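Local coordinates for protein glucose-6-phosphate dehydrogenase (Trypanosoma cruzi, PDB 5AQ1) that catalyses the NADP-dependent oxidation of glucose 6-phosphate, the entry step of the pentose phosphate pathway, which supplies NADPH for redox balance, at residues B[109-114]-B[122-127]; B[144-149]-B[164-169]; B[157-162]-B[199-204]; B[174-179]-B[205-210]. All blocks are in the same frame, centred on the assembly; numbering follows the deposited sequence.

Contact 1: B[109-114]-B[122-127]; sequences SYMTGS and ARLNER
Arg123, on helix 118-134, reaches across to strand 108-112 and grips one backbone oxygen with both terminal nitrogens, NH1 at 3.0 Å and NH2 at 2.9 Å from Thr112 O. Thr112 O lies in the guanidinium plane, and a bend at chi3 (57°) swings the group round to meet it. Asp120 forms a salt bridge with NH1, so a residue of the preceding helical turn also steadies the charge. Met111 covers one face of the same guanidinium: its CE sits 3.9 Å above the plane, over the centre. The Met111 and Leu124 side chains cross at about a right angle, with Met111 CE 3.4 Å from Leu124 N and Met111 SD 4.1 Å from Leu124 CD1. One turn on, Arg127 slides past Met111 in the opposite direction, CB lying 4.1 Å from Met111 SD, while its NH2 comes to 3.3 Å from Tyr110 O. One thioether chain, extended throughout, thus fits between two arginines that reach back over it. The strand and helix run nearly antiparallel, at 160°. Strand 108-112 is the outermost on this side of the parallel sheet; strand 67-72 lies next to it, and its Leu69 touches both Met111 and Leu124.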
# COMPACT_ATOMS: atom_id res chain seq x y z
N SER B 109 -45.19 23.40 -29.04
CA SER B 109 -46.50 23.07 -29.61
C SER B 109 -47.12 21.91 -28.84
O SER B 109 -46.42 21.19 -28.13
CB SER B 109 -46.35 22.66 -31.08
OG SER B 109 -45.77 23.70 -31.84
N TYR B 110 -48.43 21.76 -28.98
CA TYR B 110 -49.14 20.61 -28.40
C TYR B 110 -49.96 19.91 -29.47
O TYR B 110 -50.35 20.51 -30.47
CB TYR B 110 -50.04 21.03 -27.23
CG TYR B 110 -50.71 19.84 -26.55
CD1 TYR B 110 -50.03 19.08 -25.61
CD2 TYR B 110 -52.00 19.46 -26.88
CE1 TYR B 110 -50.62 17.99 -25.00
CE2 TYR B 110 -52.60 18.36 -26.29
CZ TYR B 110 -51.91 17.63 -25.35
OH TYR B 110 -52.52 16.55 -24.76
N MET B 111 -50.21 18.63 -29.25
CA MET B 111 -50.89 17.78 -30.21
C MET B 111 -51.58 16.63 -29.47
O MET B 111 -51.03 16.08 -28.52
CB MET B 111 -49.86 17.25 -31.19
CG MET B 111 -50.33 16.15 -32.11
SD MET B 111 -48.95 15.44 -33.01
CE MET B 111 -49.90 14.57 -34.26
N THR B 112 -52.78 16.28 -29.91
CA THR B 112 -53.57 15.22 -29.28
C THR B 112 -53.45 13.91 -30.07
O THR B 112 -53.41 13.92 -31.31
CB THR B 112 -55.05 15.63 -29.16
OG1 THR B 112 -55.15 16.80 -28.34
CG2 THR B 112 -55.88 14.51 -28.52
N GLY B 113 -53.39 12.80 -29.35
CA GLY B 113 -53.33 11.48 -29.98
C GLY B 113 -53.25 10.35 -28.96
O GLY B 113 -52.92 10.58 -27.79
N SER B 114 -53.54 9.14 -29.41
CA SER B 114 -53.46 7.95 -28.56
C SER B 114 -52.03 7.38 -28.50
O SER B 114 -51.14 7.84 -29.21
CB SER B 114 -54.41 6.88 -29.07
OG SER B 114 -53.90 6.29 -30.26
N ALA B 122 -48.53 8.13 -37.25
CA ALA B 122 -48.38 8.70 -38.58
C ALA B 122 -48.62 10.21 -38.54
O ALA B 122 -47.88 10.97 -39.17
CB ALA B 122 -49.34 8.03 -39.56
N ARG B 123 -49.66 10.64 -37.82
CA ARG B 123 -49.93 12.06 -37.62
C ARG B 123 -48.76 12.75 -36.92
O ARG B 123 -48.36 13.85 -37.31
CB ARG B 123 -51.21 12.28 -36.81
CG ARG B 123 -52.49 12.05 -37.59
CD ARG B 123 -53.73 12.05 -36.71
NE ARG B 123 -53.87 13.29 -35.94
CZ ARG B 123 -53.75 13.41 -34.61
NH1 ARG B 123 -53.48 12.35 -33.84
NH2 ARG B 123 -53.90 14.60 -34.04
N LEU B 124 -48.23 12.09 -35.89
CA LEU B 124 -47.07 12.60 -35.15
C LEU B 124 -45.87 12.80 -36.07
O LEU B 124 -45.23 13.85 -36.04
CB LEU B 124 -46.69 11.63 -34.01
CG LEU B 124 -45.44 11.94 -33.18
CD1 LEU B 124 -45.50 13.33 -32.55
CD2 LEU B 124 -45.25 10.88 -32.10
N ASN B 125 -45.58 11.79 -36.88
CA ASN B 125 -44.50 11.86 -37.86
C ASN B 125 -44.64 13.06 -38.79
O ASN B 125 -43.67 13.77 -39.06
CB ASN B 125 -44.46 10.57 -38.67
CG ASN B 125 -43.28 10.51 -39.63
OD1 ASN B 125 -42.14 10.40 -39.21
ND2 ASN B 125 -43.57 10.58 -40.92
N GLU B 126 -45.86 13.28 -39.27
CA GLU B 126 -46.14 14.37 -40.22
C GLU B 126 -45.98 15.74 -39.59
O GLU B 126 -45.52 16.68 -40.24
CB GLU B 126 -47.56 14.23 -40.77
CG GLU B 126 -47.72 13.04 -41.70
CD GLU B 126 -49.17 12.67 -41.94
OE1 GLU B 126 -50.07 13.53 -41.81
OE2 GLU B 126 -49.40 11.49 -42.27
N ARG B 127 -46.39 15.86 -38.33
CA ARG B 127 -46.22 17.09 -37.59
C ARG B 127 -44.74 17.40 -37.40
O ARG B 127 -44.32 18.55 -37.51
CB ARG B 127 -46.93 16.98 -36.24
CG ARG B 127 -46.87 18.23 -35.39
CD ARG B 127 -47.50 19.43 -36.08
NE ARG B 127 -48.08 20.34 -35.10
CZ ARG B 127 -49.29 20.20 -34.55
NH1 ARG B 127 -50.08 19.17 -34.89
NH2 ARG B 127 -49.72 21.08 -33.65

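Contact 2: B[144-149]-B[164-169]; sequences RLFYLA and KGAMQK. With NDP (NADPH dihydro-nicotinamide-adenine-dinucleotide phosphate), chain G.
Strand 143-148 and the chain leaving helix 155-165 come nearest at Arg144 and Gln168, whose CA atoms stand 7.3 Å apart. They belong to a beta-alpha-beta unit of the dinucleotide-binding (Rossmann-type) domain, and 164-169 is the part of the crossover that leads from the helix toward strand 175-179. Arg144 carries most of the contact. Its chain is straight from CG to NE, with chi2 at -176° and chi3 at 179°, which takes the guanidinium out to the turn. There NH1 makes a weak hydrogen bond of 3.1 Å to Ala166 O, which lies at the edge of the group and near its plane. Gln168 covers a face instead: its CA is 4.3 Å above the guanidinium centre, and the two side chains cross at about a right angle, with amide and guanidinium planes 53° apart. The arginine is buried but well supplied with partners, since Glu132 forms a salt bridge with NE and Asn125 accepts from NH1. Gln168 turns its own NE2 to Gly142 O. Phe146, one step along the same side of the strand, presents its ring edge to the turn, CZ being 3.4 Å from Ala166 O and 4.3 Å from Ala166 CB. At the far end the strand delivers Ala149 to the NADPH pocket, where Ala149 C lies 3.6 Å from C5D of the cofactor.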
# COMPACT_ATOMS: atom_id res chain seq x y z
N ARG B 144 -34.35 13.66 -33.90
CA ARG B 144 -35.58 13.50 -33.13
C ARG B 144 -35.30 12.88 -31.77
O ARG B 144 -34.79 11.77 -31.69
CB ARG B 144 -36.57 12.63 -33.90
CG ARG B 144 -36.86 13.11 -35.30
CD ARG B 144 -37.92 12.26 -35.99
NE ARG B 144 -38.23 12.75 -37.33
CZ ARG B 144 -39.16 12.24 -38.13
NH1 ARG B 144 -39.90 11.21 -37.74
NH2 ARG B 144 -39.35 12.76 -39.33
N LEU B 145 -35.65 13.61 -30.71
CA LEU B 145 -35.55 13.09 -29.34
C LEU B 145 -36.95 12.86 -28.79
O LEU B 145 -37.73 13.80 -28.63
CB LEU B 145 -34.80 14.08 -28.44
CG LEU B 145 -34.58 13.66 -26.98
CD1 LEU B 145 -33.56 12.54 -26.89
CD2 LEU B 145 -34.12 14.85 -26.15
N PHE B 146 -37.27 11.60 -28.51
CA PHE B 146 -38.57 11.24 -27.94
C PHE B 146 -38.42 11.04 -26.44
O PHE B 146 -37.70 10.15 -26.00
CB PHE B 146 -39.11 9.96 -28.59
CG PHE B 146 -39.41 10.11 -30.06
CD1 PHE B 146 -40.55 10.78 -30.47
CD2 PHE B 146 -38.56 9.58 -31.02
CE1 PHE B 146 -40.83 10.92 -31.82
CE2 PHE B 146 -38.84 9.71 -32.37
CZ PHE B 146 -39.98 10.39 -32.77
N TYR B 147 -39.09 11.89 -25.66
CA TYR B 147 -39.12 11.76 -24.21
C TYR B 147 -40.41 11.05 -23.80
O TYR B 147 -41.50 11.60 -23.97
CB TYR B 147 -39.03 13.13 -23.52
CG TYR B 147 -38.53 13.06 -22.09
CD1 TYR B 147 -39.25 12.37 -21.11
CD2 TYR B 147 -37.34 13.67 -21.71
CE1 TYR B 147 -38.80 12.30 -19.80
CE2 TYR B 147 -36.88 13.61 -20.40
CZ TYR B 147 -37.62 12.92 -19.45
OH TYR B 147 -37.17 12.85 -18.16
N LEU B 148 -40.29 9.85 -23.24
CA LEU B 148 -41.46 9.07 -22.84
C LEU B 148 -41.78 9.31 -21.37
O LEU B 148 -41.35 8.54 -20.50
CB LEU B 148 -41.24 7.58 -23.12
CG LEU B 148 -41.55 7.13 -24.55
CD1 LEU B 148 -40.69 7.86 -25.57
CD2 LEU B 148 -41.37 5.63 -24.68
N ALA B 149 -42.53 10.37 -21.10
CA ALA B 149 -42.99 10.70 -19.75
C ALA B 149 -44.36 10.07 -19.50
O ALA B 149 -45.34 10.78 -19.25
CB ALA B 149 -43.05 12.21 -19.56
N LYS B 164 -42.25 1.87 -35.62
CA LYS B 164 -42.92 1.51 -36.86
C LYS B 164 -43.15 2.71 -37.77
O LYS B 164 -42.96 2.60 -38.98
CB LYS B 164 -44.26 0.82 -36.54
CG LYS B 164 -44.98 0.23 -37.75
CD LYS B 164 -46.42 -0.14 -37.41
CE LYS B 164 -47.21 -0.54 -38.64
NZ LYS B 164 -46.93 -1.94 -39.07
N GLY B 165 -43.56 3.85 -37.21
CA GLY B 165 -44.07 4.96 -38.02
C GLY B 165 -43.61 6.38 -37.73
O GLY B 165 -44.20 7.32 -38.26
N ALA B 166 -42.58 6.56 -36.91
CA ALA B 166 -42.08 7.90 -36.60
C ALA B 166 -40.56 7.99 -36.48
O ALA B 166 -40.04 8.85 -35.76
CB ALA B 166 -42.75 8.42 -35.33
N MET B 167 -39.85 7.12 -37.19
CA MET B 167 -38.39 7.13 -37.19
C MET B 167 -37.87 7.96 -38.35
O MET B 167 -38.39 7.89 -39.47
CB MET B 167 -37.83 5.71 -37.30
CG MET B 167 -38.20 4.80 -36.15
SD MET B 167 -37.39 5.24 -34.60
CE MET B 167 -35.74 4.61 -34.89
N GLN B 168 -36.85 8.76 -38.07
CA GLN B 168 -36.05 9.37 -39.12
C GLN B 168 -35.15 8.28 -39.68
O GLN B 168 -34.71 7.40 -38.95
CB GLN B 168 -35.18 10.50 -38.53
CG GLN B 168 -34.45 11.34 -39.56
CD GLN B 168 -35.38 12.23 -40.35
OE1 GLN B 168 -36.03 11.79 -41.29
NE2 GLN B 168 -35.46 13.50 -39.97
N LYS B 169 -34.90 8.34 -40.99
CA LYS B 169 -33.92 7.45 -41.60
C LYS B 169 -32.52 7.90 -41.19
O LYS B 169 -32.28 9.10 -41.07
CB LYS B 169 -34.08 7.37 -43.13
CG LYS B 169 -34.49 8.67 -43.80
CD LYS B 169 -35.93 8.66 -44.32
CE LYS B 169 -36.26 7.55 -45.29
NZ LYS B 169 -35.23 7.35 -46.34
PA NDP G . -48.69 10.45 -14.73
O1A NDP G . -49.51 9.52 -13.89
O2A NDP G . -48.73 11.95 -14.46
O5B NDP G . -49.06 10.15 -16.27
C5B NDP G . -48.42 10.88 -17.31
C4B NDP G . -49.39 11.14 -18.45
O4B NDP G . -49.65 9.90 -19.11
C3B NDP G . -50.74 11.70 -18.02
O3B NDP G . -50.82 13.13 -18.11
C2B NDP G . -51.71 11.05 -18.99
O2B NDP G . -51.88 11.88 -20.13
C1B NDP G . -51.04 9.75 -19.40
N9A NDP G . -51.64 8.62 -18.66
C8A NDP G . -51.83 8.51 -17.32
N7A NDP G . -52.42 7.33 -17.01
C5A NDP G . -52.62 6.66 -18.16
C6A NDP G . -53.20 5.36 -18.55
N6A NDP G . -53.69 4.52 -17.61
N1A NDP G . -53.21 5.04 -19.88
C2A NDP G . -52.72 5.88 -20.82
N3A NDP G . -52.19 7.08 -20.52
C4A NDP G . -52.11 7.51 -19.24
O3 NDP G . -47.16 9.95 -14.75
PN NDP G . -45.92 10.84 -14.21
O1N NDP G . -45.78 12.09 -15.04
O2N NDP G . -46.04 10.94 -12.71
O5D NDP G . -44.68 9.88 -14.56
C5D NDP G . -44.31 9.58 -15.90
C4D NDP G . -43.23 8.50 -15.90
O4D NDP G . -42.08 8.96 -15.19
C3D NDP G . -43.71 7.24 -15.19
O3D NDP G . -43.26 6.08 -15.89
C2D NDP G . -43.08 7.32 -13.82
O2D NDP G . -42.87 6.02 -13.25
C1D NDP G . -41.79 8.10 -14.09
N1N NDP G . -41.34 8.82 -12.89
C2N NDP G . -41.90 9.99 -12.55
C3N NDP G . -41.49 10.70 -11.41
C7N NDP G . -42.13 12.01 -11.05
O7N NDP G . -41.44 12.87 -10.54
N7N NDP G . -43.43 12.21 -11.29
C4N NDP G . -40.39 10.16 -10.53
C5N NDP G . -39.87 8.89 -11.01
C6N NDP G . -40.35 8.28 -12.16
P2B NDP G . -53.16 11.80 -21.10
O1X NDP G . -54.27 11.19 -20.28
O2X NDP G . -53.38 13.26 -21.43
O3X NDP G . -52.71 10.94 -22.26

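Contact 3: B[157-162]-B[199-204]; sequences GVCRGL and PLFNER
Two neighbouring side chains of the loop, Leu200 and Phe201, approach helix 155-165 differently: the leucine enters with a methyl group, the phenylalanine with the rim of its ring. Leu200 CD1 touches two helix residues, 3.7 Å from Arg160 CG and 3.8 Å from Cys159 CB. Arg160 leaves the helix pointing away from the loop at its first bond, and it is CG, in a chain running at a slant to Leu200, that supplies the apolar surface. Cys159 also serves Phe201: its CB is at the ring edge, in plane, 3.9 Å from CE2, while Cys159 O approaches the same CE2 obliquely at 3.6 Å. Further along the helix, Leu162 CB meets the edge as well, 4.3 Å from CZ. The contact brings a helix of one beta-alpha-beta unit of the Rossmann-type domain against the loop that joins helix 187-197 to the next strand, 206-208. No hydrogen bond links the two segments, although Leu200 O is held by Ser163 OG just beyond the helix segment. Phe201 directs CG beside its own backbone N (chi1 -62°), and from there the ring reaches inward, touching Leu177 of strand 175-179 and Met167 as well as the helix.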
# COMPACT_ATOMS: atom_id res chain seq x y z
N GLY B 157 -46.24 -0.41 -26.20
CA GLY B 157 -47.10 0.03 -27.30
C GLY B 157 -46.62 1.32 -27.96
O GLY B 157 -46.67 1.45 -29.18
N VAL B 158 -46.15 2.26 -27.14
CA VAL B 158 -45.63 3.53 -27.64
C VAL B 158 -44.31 3.32 -28.37
O VAL B 158 -44.08 3.93 -29.41
CB VAL B 158 -45.44 4.55 -26.50
CG1 VAL B 158 -44.70 5.79 -26.99
CG2 VAL B 158 -46.78 4.94 -25.93
N CYS B 159 -43.45 2.47 -27.82
CA CYS B 159 -42.19 2.13 -28.46
C CYS B 159 -42.42 1.46 -29.83
O CYS B 159 -41.70 1.74 -30.78
CB CYS B 159 -41.35 1.22 -27.56
SG CYS B 159 -40.71 2.04 -26.07
N ARG B 160 -43.43 0.60 -29.91
CA ARG B 160 -43.76 -0.07 -31.18
C ARG B 160 -44.28 0.91 -32.23
O ARG B 160 -43.89 0.83 -33.39
CB ARG B 160 -44.77 -1.20 -30.96
CG ARG B 160 -44.14 -2.46 -30.39
CD ARG B 160 -45.16 -3.56 -30.14
NE ARG B 160 -44.53 -4.67 -29.43
CZ ARG B 160 -45.18 -5.63 -28.78
NH1 ARG B 160 -46.51 -5.64 -28.72
NH2 ARG B 160 -44.49 -6.60 -28.17
N GLY B 161 -45.15 1.82 -31.81
CA GLY B 161 -45.71 2.84 -32.70
C GLY B 161 -44.65 3.78 -33.24
O GLY B 161 -44.63 4.09 -34.43
N LEU B 162 -43.76 4.24 -32.35
CA LEU B 162 -42.67 5.13 -32.74
C LEU B 162 -41.70 4.44 -33.70
O LEU B 162 -41.32 5.01 -34.72
CB LEU B 162 -41.89 5.61 -31.50
CG LEU B 162 -42.58 6.64 -30.61
CD1 LEU B 162 -41.79 6.85 -29.34
CD2 LEU B 162 -42.78 7.96 -31.35
N PRO B 199 -35.85 -5.57 -30.72
CA PRO B 199 -36.08 -5.41 -32.16
C PRO B 199 -36.57 -4.02 -32.61
O PRO B 199 -36.56 -3.74 -33.81
CB PRO B 199 -37.16 -6.46 -32.45
CG PRO B 199 -37.92 -6.57 -31.18
CD PRO B 199 -36.90 -6.39 -30.09
N LEU B 200 -36.99 -3.18 -31.67
CA LEU B 200 -37.54 -1.85 -31.99
C LEU B 200 -36.47 -0.77 -32.09
O LEU B 200 -36.54 0.10 -32.96
CB LEU B 200 -38.57 -1.44 -30.93
CG LEU B 200 -39.66 -2.46 -30.60
CD1 LEU B 200 -40.57 -1.90 -29.52
CD2 LEU B 200 -40.47 -2.84 -31.83
N PHE B 201 -35.48 -0.82 -31.19
CA PHE B 201 -34.42 0.19 -31.11
C PHE B 201 -33.07 -0.45 -30.81
O PHE B 201 -32.99 -1.48 -30.14
CB PHE B 201 -34.73 1.19 -30.00
CG PHE B 201 -35.98 1.98 -30.21
CD1 PHE B 201 -35.99 3.08 -31.06
CD2 PHE B 201 -37.16 1.62 -29.57
CE1 PHE B 201 -37.15 3.80 -31.26
CE2 PHE B 201 -38.32 2.34 -29.77
CZ PHE B 201 -38.32 3.44 -30.62
N ASN B 202 -32.00 0.18 -31.29
CA ASN B 202 -30.64 -0.17 -30.89
C ASN B 202 -30.39 0.34 -29.48
O ASN B 202 -31.02 1.31 -29.05
CB ASN B 202 -29.61 0.46 -31.82
CG ASN B 202 -29.69 -0.05 -33.24
OD1 ASN B 202 -29.14 0.59 -34.13
ND2 ASN B 202 -30.36 -1.18 -33.48
N GLU B 203 -29.47 -0.30 -28.77
CA GLU B 203 -29.12 0.12 -27.42
C GLU B 203 -28.51 1.53 -27.42
O GLU B 203 -28.68 2.27 -26.45
CB GLU B 203 -28.15 -0.88 -26.79
CG GLU B 203 -27.77 -0.61 -25.34
CD GLU B 203 -28.93 -0.72 -24.37
OE1 GLU B 203 -30.03 -1.19 -24.75
OE2 GLU B 203 -28.74 -0.34 -23.20
N ARG B 204 -27.82 1.88 -28.50
CA ARG B 204 -27.30 3.23 -28.69
C ARG B 204 -28.39 4.31 -28.67
O ARG B 204 -28.15 5.42 -28.22
CB ARG B 204 -26.53 3.31 -30.01
CG ARG B 204 -25.16 2.67 -29.97
CD ARG B 204 -24.36 3.03 -31.22
NE ARG B 204 -25.13 2.83 -32.45
CZ ARG B 204 -25.33 1.66 -33.07
NH1 ARG B 204 -24.82 0.53 -32.58
NH2 ARG B 204 -26.05 1.62 -34.18

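Contact 4: B[174-179]-B[205-210]; sequences WVRLIV and QVFRID
Arg176 and Phe207 pack together beside a pair of parallel strands, and the arginine can be traced outward atom by atom. Its CB lies 3.9 Å from Gln205 O. CG is 3.6 Å from Phe207 CE1, and CD keeps company with the same ring, 4.0 Å from CZ, so the aliphatic part of the chain runs at a slant past one corner of the phenyl group. Straight from CG to NE, the chain then carries the guanidinium beyond Phe207, with its plane 43° from that ring. At the tip it meets the indole of Trp174 in its own segment, which lies over one face of the guanidinium, while NH1 bonds to Ala449 O of helix 441-451. The two strands themselves are joined by four backbone hydrogen bonds in the alternating pattern of parallel strands: Leu177 N to Gln205 O, Phe207 N to Leu177 O (2.7 Å), Val179 N to Phe207 O (3.2 Å) and Ile209 N to Val179 O. The third has its donor above the carbonyl plane, 39° out of it. Ile178 CG2 packs on Ile209 CG1 on the side of Phe207; on the other, Val179 CG2 lies 3.5 Å from Arg208 CG, the two side chains pointing the same way. The extended Gln205 side chain passes Val175 O, with Gln205 CG 3.3 Å from it, and Gln205 OE1 accepts a hydrogen bond from Asn202 N. Asp210 OD1 is hydrogen-bonded to ND1 of His273, a residue of the glucose 6-phosphate pocket. Strand 206-208 is the last of the parallel sheet of a Rossmann-type domain, whose C-terminal strand ends face cofactor and substrate.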
# COMPACT_ATOMS: atom_id res chain seq x y z
N TRP B 174 -30.53 11.35 -36.35
CA TRP B 174 -30.64 10.27 -35.35
C TRP B 174 -31.99 10.30 -34.63
O TRP B 174 -32.71 11.29 -34.67
CB TRP B 174 -29.49 10.30 -34.33
CG TRP B 174 -29.12 11.65 -33.75
CD1 TRP B 174 -27.99 12.38 -34.03
CD2 TRP B 174 -29.84 12.41 -32.76
NE1 TRP B 174 -27.97 13.54 -33.30
CE2 TRP B 174 -29.09 13.59 -32.51
CE3 TRP B 174 -31.04 12.22 -32.07
CZ2 TRP B 174 -29.52 14.57 -31.60
CZ3 TRP B 174 -31.46 13.20 -31.16
CH2 TRP B 174 -30.70 14.36 -30.94
N VAL B 175 -32.31 9.17 -34.00
CA VAL B 175 -33.45 9.08 -33.10
C VAL B 175 -32.97 8.59 -31.74
O VAL B 175 -32.24 7.60 -31.66
CB VAL B 175 -34.53 8.11 -33.62
CG1 VAL B 175 -35.74 8.13 -32.71
CG2 VAL B 175 -34.92 8.47 -35.04
N ARG B 176 -33.37 9.28 -30.68
CA ARG B 176 -33.02 8.89 -29.32
C ARG B 176 -34.27 8.84 -28.44
O ARG B 176 -35.15 9.70 -28.55
CB ARG B 176 -31.97 9.83 -28.74
CG ARG B 176 -30.60 9.63 -29.37
CD ARG B 176 -29.62 10.73 -29.01
NE ARG B 176 -28.45 10.69 -29.90
CZ ARG B 176 -27.58 11.68 -30.08
NH1 ARG B 176 -27.70 12.83 -29.43
NH2 ARG B 176 -26.57 11.51 -30.92
N LEU B 177 -34.33 7.83 -27.59
CA LEU B 177 -35.46 7.59 -26.70
C LEU B 177 -35.03 7.80 -25.26
O LEU B 177 -34.16 7.08 -24.76
CB LEU B 177 -35.95 6.15 -26.85
CG LEU B 177 -36.99 5.82 -27.92
CD1 LEU B 177 -38.39 6.20 -27.46
CD2 LEU B 177 -36.66 6.48 -29.25
N ILE B 178 -35.63 8.77 -24.58
CA ILE B 178 -35.47 8.90 -23.15
C ILE B 178 -36.64 8.19 -22.47
O ILE B 178 -37.80 8.51 -22.72
CB ILE B 178 -35.37 10.38 -22.72
CG1 ILE B 178 -34.07 10.99 -23.25
CG2 ILE B 178 -35.40 10.50 -21.20
CD1 ILE B 178 -34.01 12.50 -23.15
N VAL B 179 -36.32 7.23 -21.61
CA VAL B 179 -37.33 6.39 -20.97
C VAL B 179 -37.16 6.41 -19.45
O VAL B 179 -36.04 6.53 -18.94
CB VAL B 179 -37.28 4.94 -21.50
CG1 VAL B 179 -37.49 4.93 -23.01
CG2 VAL B 179 -35.96 4.26 -21.18
N GLN B 205 -29.58 3.96 -29.15
CA GLN B 205 -30.69 4.91 -29.23
C GLN B 205 -31.47 5.06 -27.93
O GLN B 205 -32.18 6.05 -27.76
CB GLN B 205 -31.66 4.49 -30.34
CG GLN B 205 -31.05 4.47 -31.72
CD GLN B 205 -32.00 3.93 -32.77
OE1 GLN B 205 -32.59 2.86 -32.59
NE2 GLN B 205 -32.15 4.65 -33.87
N VAL B 206 -31.35 4.10 -27.02
CA VAL B 206 -32.10 4.12 -25.77
C VAL B 206 -31.31 4.78 -24.65
O VAL B 206 -30.16 4.43 -24.39
CB VAL B 206 -32.53 2.70 -25.34
CG1 VAL B 206 -33.31 2.75 -24.03
CG2 VAL B 206 -33.37 2.04 -26.43
N PHE B 207 -31.95 5.74 -23.98
CA PHE B 207 -31.37 6.49 -22.88
C PHE B 207 -32.23 6.32 -21.64
O PHE B 207 -33.16 7.10 -21.40
CB PHE B 207 -31.24 7.97 -23.27
CG PHE B 207 -30.12 8.24 -24.23
CD1 PHE B 207 -30.21 7.83 -25.55
CD2 PHE B 207 -28.98 8.89 -23.81
CE1 PHE B 207 -29.17 8.07 -26.44
CE2 PHE B 207 -27.93 9.13 -24.69
CZ PHE B 207 -28.03 8.72 -26.00
N ARG B 208 -31.94 5.30 -20.85
CA ARG B 208 -32.70 5.02 -19.63
C ARG B 208 -32.31 5.97 -18.50
O ARG B 208 -31.14 6.00 -18.08
CB ARG B 208 -32.51 3.57 -19.18
CG ARG B 208 -33.04 2.56 -20.17
CD ARG B 208 -32.89 1.13 -19.68
NE ARG B 208 -32.98 0.19 -20.79
CZ ARG B 208 -32.01 -0.02 -21.68
NH1 ARG B 208 -30.87 0.65 -21.60
NH2 ARG B 208 -32.19 -0.90 -22.66
N ILE B 209 -33.28 6.74 -18.02
CA ILE B 209 -33.03 7.74 -16.99
C ILE B 209 -32.90 7.08 -15.62
O ILE B 209 -33.73 6.26 -15.23
CB ILE B 209 -34.17 8.78 -16.89
CG1 ILE B 209 -34.21 9.65 -18.15
CG2 ILE B 209 -34.02 9.65 -15.65
CD1 ILE B 209 -33.15 10.73 -18.21
N ASP B 210 -31.84 7.46 -14.91
CA ASP B 210 -31.82 7.40 -13.45
C ASP B 210 -31.38 8.79 -13.03
O ASP B 210 -30.20 9.14 -13.12
CB ASP B 210 -30.85 6.34 -12.94
CG ASP B 210 -30.93 6.17 -11.43
OD1 ASP B 210 -31.06 7.18 -10.71
OD2 ASP B 210 -30.85 5.01 -10.98

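All four contacts lie in the NAD-binding domain, around one six-stranded parallel sheet. Contact 1 closes along the chain before the others open, and it covers the outermost strand, 108-112; contact 4 joins the outermost strand at the other end, their centres 20 Å apart. Contacts 2 and 3 share helix 155-165 and alternate along the chain, with centres only 8 Å apart. Contact 2 is bound to contact 4 through backbone hydrogen bonds between neighbouring strands 143-148 and 175-179, and it touches contact 1, centres 11 Å apart. Glu203 and Arg208 tie contact 3 to contact 4 by a salt bridge. Contacts 1 to 3 pack helices and connections against the sheet and contact 4 adds its last strand, together building the domain that holds NADPH.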